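Local coordinates for protein tRNA(His) guanylyltransferase (PDB 5XOX) that adds a single guanosine to the 5' end of tRNA(His) in the 3'-5' direction, using GTP and ATP with magnesium as cofactor, at residues I24-D29 with S132-Y137; F73-E78 with Y151-I156; P206-K211 with E220-N225. All coordinates share one frame; numbering follows the deposited sequence.

Interaction 1. Residues I24-D29 with S132-Y137; sequences IVVRID and SRCVAY. With MG (magnesium ion), chain I; GTP (guanosine-5'-triphosphate), chain G.
V25 pairs with V135, and R27 with R133, as hydrogen-bonded partners of two antiparallel strands; the axes of these two short segments approach to 4.7 Å, their directions 156° apart. V25 N gives to V135 O at 2.9 Å, and V135 N returns a bond to V25 O. At the second pair R27 N reaches R133 O, while the answering bond from R133 N to R27 O is weak.

The face carrying I24, V26, I28, S132 and C134 is buried along its length. The CG2 methyl of V26 lies 3.8 Å from C134 SG, while its CG1 meets S132 OG at 3.6 Å. Helix 94-116 closes over this layer with L97, F101 and F105, and S132 OG is satisfied by the carbonyl of A98.

On the other face V25 CG2 lies at the edge of the Y137 ring, near its plane and 3.5 Å from CE2; with CG1 anti to the backbone N (chi1 -177°), CG2 is left on the nitrogen side to meet it. This end is buried too; the open side begins at the two arginines, which are partly exposed. R27 and R133 run side by side, their guanidinium planes 29° apart, and both make salt bridges to E13 of the second subunit; R133 also forms one with a phosphate ion, probably from the crystallisation liquor.

Past the last pair, D29 OD1 binds the magnesium ion that the GTP triphosphate also ligates. An aspartate that binds the catalytic magnesium near the end of an antiparallel strand, with helices packed on the sheet, is the arrangement of the polymerase-like palm of the Thg1 family.

Interaction 2. Residues F73-E78 with Y151-I156; sequences FGESDE and YVDTHI. With GTP (guanosine-5'-triphosphate), chain G.
E75 and T154 bring the two backbones nearest, CA to CA 6.3 Å, where the chain leaves strand 69-74 and passes the flank of helix 140-171. The extended E75 side chain slides past T154 in the opposite direction, with CG 3.4 Å from the threonine CG2. That methyl sits in the plane of the F73 ring at its edge, 3.8 Å from CZ. T154 is turned so that OG1 bonds back to Y151 O (chi1 84°), the carbonyl that also takes H155 N, and CG2 is left to face the strand.

Beside this apolar patch, E75 OE1 and D153 OD2 stand 3.5 Å apart, their carboxylate planes at 54°. R150, which forms a salt bridge with E78, is a long, weak partner of both and may ease their proximity. Cutting E75 back to an alanine is likely to leave the T154 methyl without the glutamate stem and R150 with one acidic neighbour fewer.

Beyond E75 the loop passes the nucleotide, S76 CB lying 3.4 Å from GTP C8, and on to the catalytic magnesium ligand D77. Helix 140-171 packs against strand 69-74, its L147 and R150 touching F73, while G74 pairs with S213 of strand 213-216.

Interaction 3. Residues P206-K211 with E220-N225; sequences PEMFKK and EILHIN
The H223 imidazole receives E207 at its edge, OE1 lying near the ring plane 4.0 Å from CD2, with carboxylate and ring 43° apart. One face of the same ring carries the CG2 methyl of its neighbour I224, 3.3 Å above the plane and offset toward the rim. K211 runs alongside H223 in the same direction and comes in obliquely, its CD 3.7 Å from CD2.

The setting is a single helical turn, 207-210, folded against the chain that follows a small antiparallel hairpin, made of strand 213-216 and a weakly bonded strand about 220-221, at the margin of the sheet. P206 takes the N-cap position, and its carbonyl accepts from both F209 N and K210 N. K211 is where the chain leaves helical geometry.

Apolar packing comes from M208 and L222. Their side chains cross at a slant: both leucine methyls meet the methionine stem, CD1 at CB and CD2 at CG, the latter pair 3.4 Å apart. M208 has its CG anti to the backbone N (chi1 -158°), and the chain then bends twice, carrying the sulfur end away from L222. L51 and N55 of helix 48-64 also touch M208, and S213 touches both M208 and L222, so this pair joins the helical turn to the hairpin.

Toward H223, which is exposed, the contact is made by K211 carbons against the imidazole and backbone. E207 also has a long salt bridge to K210, one turn on. Where the helix gives way to loop, K211 CB rests 3.6 Å from the backbone I224 N.

Interactions 1 and 2 interlock along the chain, their segments alternating, and interaction 3 begins only after both have closed. All three reach one antiparallel sheet. The centres of interactions 1 and 2 are 15 Å apart, and they adjoin at the GTP site, where D29 and D77, both known to bind the catalytic magnesium, lie near each other; their modelled closeness is doubtful. Interactions 2 and 3 are closer, about 10 Å between centres, and touch directly, with Y151 lying against K211, I224 and N225. Interactions 1 and 3 lie on opposite sides of the chain's centre, their centres 21 Å apart. Helix 140-171 thus packs both on strand 69-74 and on the loop segments at the edge of the same sheet.

Interaction 1. Residues I24-D29 with S132-Y137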
loop_
_atom_site.group_PDB
_atom_site.type_symbol
_atom_site.label_atom_id
_atom_site.label_comp_id
_atom_site.label_asym_id
_atom_site.label_seq_id
_atom_site.Cartn_x
_atom_site.Cartn_y
_atom_site.Cartn_z
ATOM N N ILE A 24 -12.114 3.243 -12.241
ATOM C CA ILE A 24 -12.199 3.358 -10.807
ATOM C C ILE A 24 -13.644 3.294 -10.390
ATOM O O ILE A 24 -14.526 3.722 -11.113
ATOM C CB ILE A 24 -11.558 4.616 -10.321
ATOM C CG1 ILE A 24 -10.177 4.737 -10.955
ATOM C CG2 ILE A 24 -11.402 4.556 -8.842
ATOM C CD1 ILE A 24 -9.347 5.982 -10.496
ATOM N N VAL A 25 -13.893 2.700 -9.234
ATOM C CA VAL A 25 -15.210 2.777 -8.650
ATOM C C VAL A 25 -15.102 3.465 -7.322
ATOM O O VAL A 25 -14.223 3.142 -6.506
ATOM C CB VAL A 25 -15.839 1.423 -8.450
ATOM C CG1 VAL A 25 -17.213 1.625 -7.906
ATOM C CG2 VAL A 25 -15.886 0.632 -9.748
ATOM N N VAL A 26 -15.992 4.417 -7.099
ATOM C CA VAL A 26 -16.129 4.965 -5.767
ATOM C C VAL A 26 -17.476 4.570 -5.242
ATOM O O VAL A 26 -18.497 5.041 -5.742
ATOM C CB VAL A 26 -15.960 6.480 -5.727
ATOM C CG1 VAL A 26 -16.172 6.950 -4.313
ATOM C CG2 VAL A 26 -14.558 6.877 -6.216
ATOM N N ARG A 27 -17.469 3.692 -4.238
ATOM C CA ARG A 27 -18.718 3.219 -3.642
ATOM C C ARG A 27 -18.984 3.900 -2.292
ATOM O O ARG A 27 -18.067 4.102 -1.480
ATOM C CB ARG A 27 -18.710 1.699 -3.462
ATOM C CG ARG A 27 -20.118 1.120 -3.434
ATOM C CD ARG A 27 -20.171 -0.312 -2.951
ATOM N NE ARG A 27 -19.210 -1.167 -3.633
ATOM C CZ ARG A 27 -18.253 -1.871 -3.024
ATOM N NH1 ARG A 27 -18.143 -1.840 -1.698
ATOM N NH2 ARG A 27 -17.422 -2.633 -3.742
ATOM N N ILE A 28 -20.251 4.242 -2.075
ATOM C CA ILE A 28 -20.703 4.978 -0.900
ATOM C C ILE A 28 -21.788 4.212 -0.131
ATOM O O ILE A 28 -22.868 3.961 -0.684
ATOM C CB ILE A 28 -21.252 6.325 -1.317
ATOM C CG1 ILE A 28 -20.265 7.056 -2.199
ATOM C CG2 ILE A 28 -21.570 7.162 -0.111
ATOM C CD1 ILE A 28 -20.737 8.456 -2.502
ATOM N N ASP A 29 -21.526 3.850 1.125
ATOM C CA ASP A 29 -22.489 3.067 1.914
ATOM C C ASP A 29 -22.661 3.639 3.313
ATOM O O ASP A 29 -21.730 3.579 4.122
ATOM C CB ASP A 29 -22.041 1.590 1.985
ATOM C CG ASP A 29 -23.095 0.663 2.605
ATOM O OD1 ASP A 29 -23.648 1.012 3.675
ATOM O OD2 ASP A 29 -23.327 -0.435 2.037
ATOM N N SER A 132 -16.967 5.614 2.428
ATOM C CA SER A 132 -16.606 5.653 1.018
ATOM C C SER A 132 -15.361 4.784 0.705
ATOM O O SER A 132 -14.541 4.505 1.584
ATOM C CB SER A 132 -16.391 7.089 0.600
ATOM O OG SER A 132 -16.076 7.122 -0.766
ATOM N N ARG A 133 -15.249 4.314 -0.540
ATOM C CA ARG A 133 -14.222 3.326 -0.933
ATOM C C ARG A 133 -13.812 3.488 -2.351
ATOM O O ARG A 133 -14.625 3.863 -3.203
ATOM C CB ARG A 133 -14.737 1.897 -0.798
ATOM C CG ARG A 133 -15.177 1.524 0.588
ATOM C CD ARG A 133 -16.249 0.485 0.532
ATOM N NE ARG A 133 -16.088 -0.439 1.640
ATOM C CZ ARG A 133 -15.282 -1.493 1.605
ATOM N NH1 ARG A 133 -14.570 -1.764 0.521
ATOM N NH2 ARG A 133 -15.190 -2.284 2.654
ATOM N N CYS A 134 -12.567 3.127 -2.627
ATOM C CA CYS A 134 -12.061 3.043 -4.013
ATOM C C CYS A 134 -11.665 1.646 -4.514
ATOM O O CYS A 134 -11.003 0.878 -3.804
ATOM C CB CYS A 134 -10.857 3.946 -4.171
ATOM S SG CYS A 134 -11.341 5.603 -4.537
ATOM N N VAL A 135 -12.056 1.301 -5.735
ATOM C CA VAL A 135 -11.636 0.007 -6.287
ATOM C C VAL A 135 -11.162 0.112 -7.709
ATOM O O VAL A 135 -11.797 0.783 -8.529
ATOM C CB VAL A 135 -12.744 -1.051 -6.211
ATOM C CG1 VAL A 135 -12.155 -2.390 -6.599
ATOM C CG2 VAL A 135 -13.344 -1.140 -4.782
ATOM N N ALA A 136 -10.053 -0.561 -8.012
ATOM C CA ALA A 136 -9.507 -0.479 -9.369
ATOM C C ALA A 136 -9.909 -1.678 -10.233
ATOM O O ALA A 136 -9.743 -2.837 -9.842
ATOM C CB ALA A 136 -8.025 -0.365 -9.327
ATOM N N TYR A 137 -10.444 -1.397 -11.411
ATOM C CA TYR A 137 -10.771 -2.455 -12.338
ATOM C C TYR A 137 -9.985 -2.356 -13.646
ATOM O O TYR A 137 -10.126 -1.408 -14.409
ATOM C CB TYR A 137 -12.267 -2.465 -12.568
ATOM C CG TYR A 137 -12.962 -2.913 -11.331
ATOM C CD1 TYR A 137 -12.979 -4.251 -11.023
ATOM C CD2 TYR A 137 -13.615 -2.021 -10.473
ATOM C CE1 TYR A 137 -13.611 -4.717 -9.880
ATOM C CE2 TYR A 137 -14.262 -2.480 -9.324
ATOM C CZ TYR A 137 -14.254 -3.840 -9.039
ATOM O OH TYR A 137 -14.882 -4.364 -7.931
HETATM MG MG MG I . -23.790 0.169 5.861
HETATM P PG GTP G . -23.140 -0.942 7.861
HETATM O O1G GTP G . -22.697 -0.726 9.307
HETATM O O2G GTP G . -22.173 -0.207 6.956
HETATM O O3G GTP G . -23.027 -2.416 7.556
HETATM O O3B GTP G . -24.641 -0.407 7.475
HETATM P PB GTP G . -26.095 -0.978 7.969
HETATM O O1B GTP G . -25.984 -1.859 9.208
HETATM O O2B GTP G . -27.037 0.160 8.305
HETATM O O3A GTP G . -26.828 -1.712 6.712
HETATM P PA GTP G . -26.241 -1.766 5.203
HETATM O O1A GTP G . -26.004 -0.336 4.774
HETATM O O2A GTP G . -24.994 -2.607 5.111
HETATM O "O5'" GTP G . -27.345 -2.480 4.275
HETATM C "C5'" GTP G . -28.359 -1.746 3.618
HETATM C "C4'" GTP G . -29.358 -1.223 4.654
HETATM O "O4'" GTP G . -29.944 -0.030 4.179
HETATM C "C3'" GTP G . -30.526 -2.142 5.014
HETATM O "O3'" GTP G . -30.289 -2.839 6.224
HETATM C "C2'" GTP G . -31.677 -1.180 5.235
HETATM O "O2'" GTP G . -32.025 -1.252 6.598
HETATM C "C1'" GTP G . -31.166 0.209 4.835
HETATM N N9 GTP G . -32.026 0.834 3.820
HETATM C C8 GTP G . -31.618 1.300 2.595
HETATM N N7 GTP G . -32.697 1.802 1.935
HETATM C C5 GTP G . -33.792 1.680 2.734
HETATM C C6 GTP G . -35.144 2.014 2.579
HETATM O O6 GTP G . -35.562 2.542 1.545
HETATM N N1 GTP G . -36.034 1.744 3.611
HETATM C C2 GTP G . -35.596 1.140 4.791
HETATM N N2 GTP G . -36.432 0.870 5.805
HETATM N N3 GTP G . -34.256 0.813 4.923
HETATM C C4 GTP G . -33.371 1.076 3.923
#

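Interaction 2. Residues F73-E78 with Y151-I156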
loop_
_atom_site.group_PDB
_atom_site.type_symbol
_atom_site.label_atom_id
_atom_site.label_comp_id
_atom_site.label_asym_id
_atom_site.label_seq_id
_atom_site.Cartn_x
_atom_site.Cartn_y
_atom_site.Cartn_z
ATOM N N PHE A 73 -24.407 4.028 -10.359
ATOM C CA PHE A 73 -25.540 3.162 -10.050
ATOM C C PHE A 73 -25.797 3.014 -8.544
ATOM O O PHE A 73 -24.991 2.415 -7.822
ATOM C CB PHE A 73 -25.305 1.789 -10.650
ATOM C CG PHE A 73 -26.324 0.797 -10.263
ATOM C CD1 PHE A 73 -27.544 0.772 -10.923
ATOM C CD2 PHE A 73 -26.101 -0.092 -9.229
ATOM C CE1 PHE A 73 -28.518 -0.147 -10.570
ATOM C CE2 PHE A 73 -27.085 -1.022 -8.866
ATOM C CZ PHE A 73 -28.291 -1.046 -9.539
ATOM N N GLY A 74 -26.935 3.538 -8.091
ATOM C CA GLY A 74 -27.399 3.378 -6.715
ATOM C C GLY A 74 -28.432 2.283 -6.423
ATOM O O GLY A 74 -29.239 1.900 -7.292
ATOM N N GLU A 75 -28.417 1.806 -5.177
ATOM C CA GLU A 75 -29.294 0.733 -4.725
ATOM C C GLU A 75 -29.994 1.105 -3.427
ATOM O O GLU A 75 -31.182 1.364 -3.437
ATOM C CB GLU A 75 -28.521 -0.566 -4.490
ATOM C CG GLU A 75 -29.358 -1.646 -3.850
ATOM C CD GLU A 75 -28.554 -2.880 -3.423
ATOM O OE1 GLU A 75 -29.039 -3.637 -2.523
ATOM O OE2 GLU A 75 -27.417 -3.041 -3.928
ATOM N N SER A 76 -29.310 1.120 -2.291
ATOM C CA SER A 76 -30.098 1.328 -1.081
ATOM C C SER A 76 -29.667 2.518 -0.272
ATOM O O SER A 76 -30.227 3.615 -0.404
ATOM C CB SER A 76 -30.043 0.094 -0.180
ATOM O OG SER A 76 -30.970 -0.874 -0.606
ATOM N N ASP A 77 -28.661 2.276 0.560
ATOM C CA ASP A 77 -27.890 3.305 1.205
ATOM C C ASP A 77 -26.636 3.409 0.377
ATOM O O ASP A 77 -25.670 4.055 0.749
ATOM C CB ASP A 77 -27.585 2.962 2.650
ATOM C CG ASP A 77 -26.778 1.691 2.790
ATOM O OD1 ASP A 77 -26.951 0.767 1.963
ATOM O OD2 ASP A 77 -25.983 1.614 3.755
ATOM N N GLU A 78 -26.635 2.693 -0.727
ATOM C CA GLU A 78 -25.433 2.525 -1.506
ATOM C C GLU A 78 -25.507 3.324 -2.782
ATOM O O GLU A 78 -26.601 3.504 -3.329
ATOM C CB GLU A 78 -25.223 1.039 -1.817
ATOM C CG GLU A 78 -24.668 0.753 -3.204
ATOM C CD GLU A 78 -24.378 -0.714 -3.437
ATOM O OE1 GLU A 78 -24.387 -1.460 -2.421
ATOM O OE2 GLU A 78 -24.114 -1.080 -4.625
ATOM N N TYR A 151 -26.493 -4.665 -9.845
ATOM C CA TYR A 151 -27.883 -4.828 -10.303
ATOM C C TYR A 151 -28.507 -6.159 -9.883
ATOM O O TYR A 151 -29.651 -6.209 -9.444
ATOM C CB TYR A 151 -27.954 -4.719 -11.817
ATOM C CG TYR A 151 -29.233 -5.227 -12.418
ATOM C CD1 TYR A 151 -30.456 -4.633 -12.129
ATOM C CD2 TYR A 151 -29.219 -6.314 -13.256
ATOM C CE1 TYR A 151 -31.656 -5.101 -12.684
ATOM C CE2 TYR A 151 -30.393 -6.778 -13.828
ATOM C CZ TYR A 151 -31.615 -6.179 -13.528
ATOM O OH TYR A 151 -32.774 -6.679 -14.104
ATOM N N VAL A 152 -27.745 -7.236 -10.051
ATOM C CA VAL A 152 -28.064 -8.545 -9.490
ATOM C C VAL A 152 -28.416 -8.438 -8.010
ATOM O O VAL A 152 -29.542 -8.779 -7.617
ATOM C CB VAL A 152 -26.914 -9.543 -9.713
ATOM C CG1 VAL A 152 -27.035 -10.721 -8.743
ATOM C CG2 VAL A 152 -26.931 -10.032 -11.168
ATOM N N ASP A 153 -27.475 -7.970 -7.190
ATOM C CA ASP A 153 -27.744 -7.892 -5.753
ATOM C C ASP A 153 -29.032 -7.150 -5.413
ATOM O O ASP A 153 -29.760 -7.566 -4.487
ATOM C CB ASP A 153 -26.590 -7.245 -4.986
ATOM C CG ASP A 153 -26.721 -7.469 -3.488
ATOM O OD1 ASP A 153 -26.633 -8.653 -3.071
ATOM O OD2 ASP A 153 -27.005 -6.494 -2.747
ATOM N N THR A 154 -29.333 -6.081 -6.162
ATOM C CA THR A 154 -30.537 -5.296 -5.866
ATOM C C THR A 154 -31.795 -6.056 -6.282
ATOM O O THR A 154 -32.778 -6.044 -5.554
ATOM C CB THR A 154 -30.561 -3.944 -6.570
ATOM O OG1 THR A 154 -31.073 -4.124 -7.881
ATOM C CG2 THR A 154 -29.158 -3.413 -6.727
ATOM N N HIS A 155 -31.766 -6.718 -7.440
ATOM C CA HIS A 155 -32.915 -7.503 -7.892
ATOM C C HIS A 155 -33.271 -8.588 -6.859
ATOM O O HIS A 155 -34.384 -8.606 -6.282
ATOM C CB HIS A 155 -32.634 -8.144 -9.250
ATOM C CG HIS A 155 -33.870 -8.430 -10.030
ATOM N ND1 HIS A 155 -33.852 -8.960 -11.301
ATOM C CD2 HIS A 155 -35.175 -8.218 -9.724
ATOM C CE1 HIS A 155 -35.093 -9.085 -11.738
ATOM N NE2 HIS A 155 -35.915 -8.640 -10.801
ATOM N N ILE A 156 -32.292 -9.453 -6.596
ATOM C CA ILE A 156 -32.396 -10.510 -5.580
ATOM C C ILE A 156 -32.887 -10.012 -4.213
ATOM O O ILE A 156 -33.863 -10.525 -3.641
ATOM C CB ILE A 156 -31.030 -11.223 -5.455
ATOM C CG1 ILE A 156 -30.649 -11.762 -6.837
ATOM C CG2 ILE A 156 -31.022 -12.301 -4.381
ATOM C CD1 ILE A 156 -31.707 -12.663 -7.447
HETATM P PG GTP G . -23.140 -0.942 7.861
HETATM O O1G GTP G . -22.697 -0.726 9.307
HETATM O O2G GTP G . -22.173 -0.207 6.956
HETATM O O3G GTP G . -23.027 -2.416 7.556
HETATM O O3B GTP G . -24.641 -0.407 7.475
HETATM P PB GTP G . -26.095 -0.978 7.969
HETATM O O1B GTP G . -25.984 -1.859 9.208
HETATM O O2B GTP G . -27.037 0.160 8.305
HETATM O O3A GTP G . -26.828 -1.712 6.712
HETATM P PA GTP G . -26.241 -1.766 5.203
HETATM O O1A GTP G . -26.004 -0.336 4.774
HETATM O O2A GTP G . -24.994 -2.607 5.111
HETATM O "O5'" GTP G . -27.345 -2.480 4.275
HETATM C "C5'" GTP G . -28.359 -1.746 3.618
HETATM C "C4'" GTP G . -29.358 -1.223 4.654
HETATM O "O4'" GTP G . -29.944 -0.030 4.179
HETATM C "C3'" GTP G . -30.526 -2.142 5.014
HETATM O "O3'" GTP G . -30.289 -2.839 6.224
HETATM C "C2'" GTP G . -31.677 -1.180 5.235
HETATM O "O2'" GTP G . -32.025 -1.252 6.598
HETATM C "C1'" GTP G . -31.166 0.209 4.835
HETATM N N9 GTP G . -32.026 0.834 3.820
HETATM C C8 GTP G . -31.618 1.300 2.595
HETATM N N7 GTP G . -32.697 1.802 1.935
HETATM C C5 GTP G . -33.792 1.680 2.734
HETATM C C6 GTP G . -35.144 2.014 2.579
HETATM O O6 GTP G . -35.562 2.542 1.545
HETATM N N1 GTP G . -36.034 1.744 3.611
HETATM C C2 GTP G . -35.596 1.140 4.791
HETATM N N2 GTP G . -36.432 0.870 5.805
HETATM N N3 GTP G . -34.256 0.813 4.923
HETATM C C4 GTP G . -33.371 1.076 3.923
#

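Interaction 3. Residues P206-K211 with E220-N225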
loop_
_atom_site.group_PDB
_atom_site.type_symbol
_atom_site.label_atom_id
_atom_site.label_comp_id
_atom_site.label_asym_id
_atom_site.label_seq_id
_atom_site.Cartn_x
_atom_site.Cartn_y
_atom_site.Cartn_z
ATOM N N PRO A 206 -42.545 -1.229 -8.677
ATOM C CA PRO A 206 -41.934 -0.089 -9.361
ATOM C C PRO A 206 -40.541 -0.393 -9.875
ATOM O O PRO A 206 -39.694 -0.807 -9.087
ATOM C CB PRO A 206 -41.876 0.973 -8.265
ATOM C CG PRO A 206 -42.925 0.555 -7.307
ATOM C CD PRO A 206 -42.795 -0.905 -7.266
ATOM N N GLU A 207 -40.303 -0.139 -11.160
ATOM C CA GLU A 207 -39.051 -0.505 -11.807
ATOM C C GLU A 207 -37.817 0.110 -11.109
ATOM O O GLU A 207 -36.705 -0.396 -11.264
ATOM C CB GLU A 207 -39.099 -0.094 -13.286
ATOM C CG GLU A 207 -40.193 -0.799 -14.114
ATOM C CD GLU A 207 -39.759 -2.133 -14.731
ATOM O OE1 GLU A 207 -38.566 -2.249 -15.113
ATOM O OE2 GLU A 207 -40.619 -3.054 -14.842
ATOM N N MET A 208 -38.005 1.175 -10.327
ATOM C CA MET A 208 -36.890 1.763 -9.584
ATOM C C MET A 208 -36.536 0.924 -8.356
ATOM O O MET A 208 -35.404 0.948 -7.863
ATOM C CB MET A 208 -37.210 3.182 -9.142
ATOM C CG MET A 208 -35.983 4.010 -8.860
ATOM S SD MET A 208 -36.236 5.158 -7.516
ATOM C CE MET A 208 -36.733 4.047 -6.213
ATOM N N PHE A 209 -37.509 0.187 -7.844
ATOM C CA PHE A 209 -37.205 -0.703 -6.749
ATOM C C PHE A 209 -36.546 -1.978 -7.288
ATOM O O PHE A 209 -35.566 -2.454 -6.728
ATOM C CB PHE A 209 -38.451 -1.088 -5.990
ATOM C CG PHE A 209 -39.087 0.036 -5.263
ATOM C CD1 PHE A 209 -38.362 1.121 -4.862
ATOM C CD2 PHE A 209 -40.402 -0.052 -4.873
ATOM C CE1 PHE A 209 -38.970 2.144 -4.160
ATOM C CE2 PHE A 209 -41.001 0.954 -4.159
ATOM C CZ PHE A 209 -40.289 2.053 -3.804
ATOM N N LYS A 210 -37.114 -2.536 -8.361
ATOM C CA LYS A 210 -36.678 -3.819 -8.920
ATOM C C LYS A 210 -35.318 -3.703 -9.616
ATOM O O LYS A 210 -34.384 -4.432 -9.292
ATOM C CB LYS A 210 -37.699 -4.363 -9.956
ATOM C CG LYS A 210 -39.150 -4.553 -9.518
ATOM C CD LYS A 210 -40.117 -4.898 -10.703
ATOM C CE LYS A 210 -39.640 -6.062 -11.584
ATOM N NZ LYS A 210 -40.527 -6.271 -12.776
ATOM N N LYS A 211 -35.232 -2.810 -10.605
ATOM C CA LYS A 211 -34.117 -2.807 -11.559
ATOM C C LYS A 211 -33.021 -1.763 -11.149
ATOM O O LYS A 211 -32.123 -1.470 -11.936
ATOM C CB LYS A 211 -34.647 -2.602 -13.016
ATOM C CG LYS A 211 -35.884 -3.515 -13.400
ATOM C CD LYS A 211 -35.775 -4.403 -14.684
ATOM C CE LYS A 211 -37.123 -5.189 -15.042
ATOM N NZ LYS A 211 -37.140 -6.236 -16.183
ATOM N N GLU A 220 -31.181 10.420 -15.588
ATOM C CA GLU A 220 -30.969 9.029 -15.162
ATOM C C GLU A 220 -32.197 8.089 -15.262
ATOM O O GLU A 220 -33.334 8.533 -15.118
ATOM C CB GLU A 220 -30.493 9.038 -13.718
ATOM C CG GLU A 220 -31.372 9.920 -12.863
ATOM C CD GLU A 220 -32.463 9.126 -12.203
ATOM O OE1 GLU A 220 -33.160 9.709 -11.342
ATOM O OE2 GLU A 220 -32.625 7.933 -12.586
ATOM N N ILE A 221 -31.943 6.784 -15.410
ATOM C CA ILE A 221 -32.915 5.809 -15.926
ATOM C C ILE A 221 -32.917 4.526 -15.068
ATOM O O ILE A 221 -31.981 4.330 -14.299
ATOM C CB ILE A 221 -32.618 5.535 -17.470
ATOM C CG1 ILE A 221 -31.129 5.247 -17.756
ATOM C CG2 ILE A 221 -33.063 6.721 -18.348
ATOM C CD1 ILE A 221 -30.731 5.271 -19.257
ATOM N N LEU A 222 -33.982 3.704 -15.118
ATOM C CA LEU A 222 -34.009 2.411 -14.382
ATOM C C LEU A 222 -34.304 1.232 -15.311
ATOM O O LEU A 222 -35.472 0.936 -15.448
ATOM C CB LEU A 222 -35.138 2.470 -13.320
ATOM C CG LEU A 222 -35.192 3.893 -12.747
ATOM C CD1 LEU A 222 -36.479 4.261 -12.144
ATOM C CD2 LEU A 222 -34.128 4.054 -11.701
ATOM N N HIS A 223 -33.317 0.531 -15.898
ATOM C CA HIS A 223 -33.569 -0.796 -16.495
ATOM C C HIS A 223 -32.351 -1.776 -16.539
ATOM O O HIS A 223 -31.415 -1.500 -17.278
ATOM C CB HIS A 223 -34.114 -0.624 -17.945
ATOM C CG HIS A 223 -34.834 -1.836 -18.487
ATOM N ND1 HIS A 223 -34.613 -2.348 -19.752
ATOM C CD2 HIS A 223 -35.825 -2.592 -17.951
ATOM C CE1 HIS A 223 -35.403 -3.390 -19.950
ATOM N NE2 HIS A 223 -36.149 -3.559 -18.874
ATOM N N ILE A 224 -32.395 -2.920 -15.841
ATOM C CA ILE A 224 -31.612 -4.185 -16.095
ATOM C C ILE A 224 -30.038 -4.169 -16.391
ATOM O O ILE A 224 -29.232 -3.474 -15.732
ATOM C CB ILE A 224 -32.397 -4.988 -17.238
ATOM C CG1 ILE A 224 -32.157 -6.511 -17.170
ATOM C CG2 ILE A 224 -32.202 -4.365 -18.629
ATOM C CD1 ILE A 224 -33.286 -7.310 -17.757
ATOM N N ASN A 225 -29.597 -5.028 -17.304
ATOM C CA ASN A 225 -28.385 -4.754 -18.026
ATOM C C ASN A 225 -28.668 -5.042 -19.512
ATOM O O ASN A 225 -29.067 -6.158 -19.938
ATOM C CB ASN A 225 -27.177 -5.557 -17.535
ATOM C CG ASN A 225 -27.434 -7.073 -17.459
ATOM O OD1 ASN A 225 -27.576 -7.661 -16.381
ATOM N ND2 ASN A 225 -27.482 -7.708 -18.626
#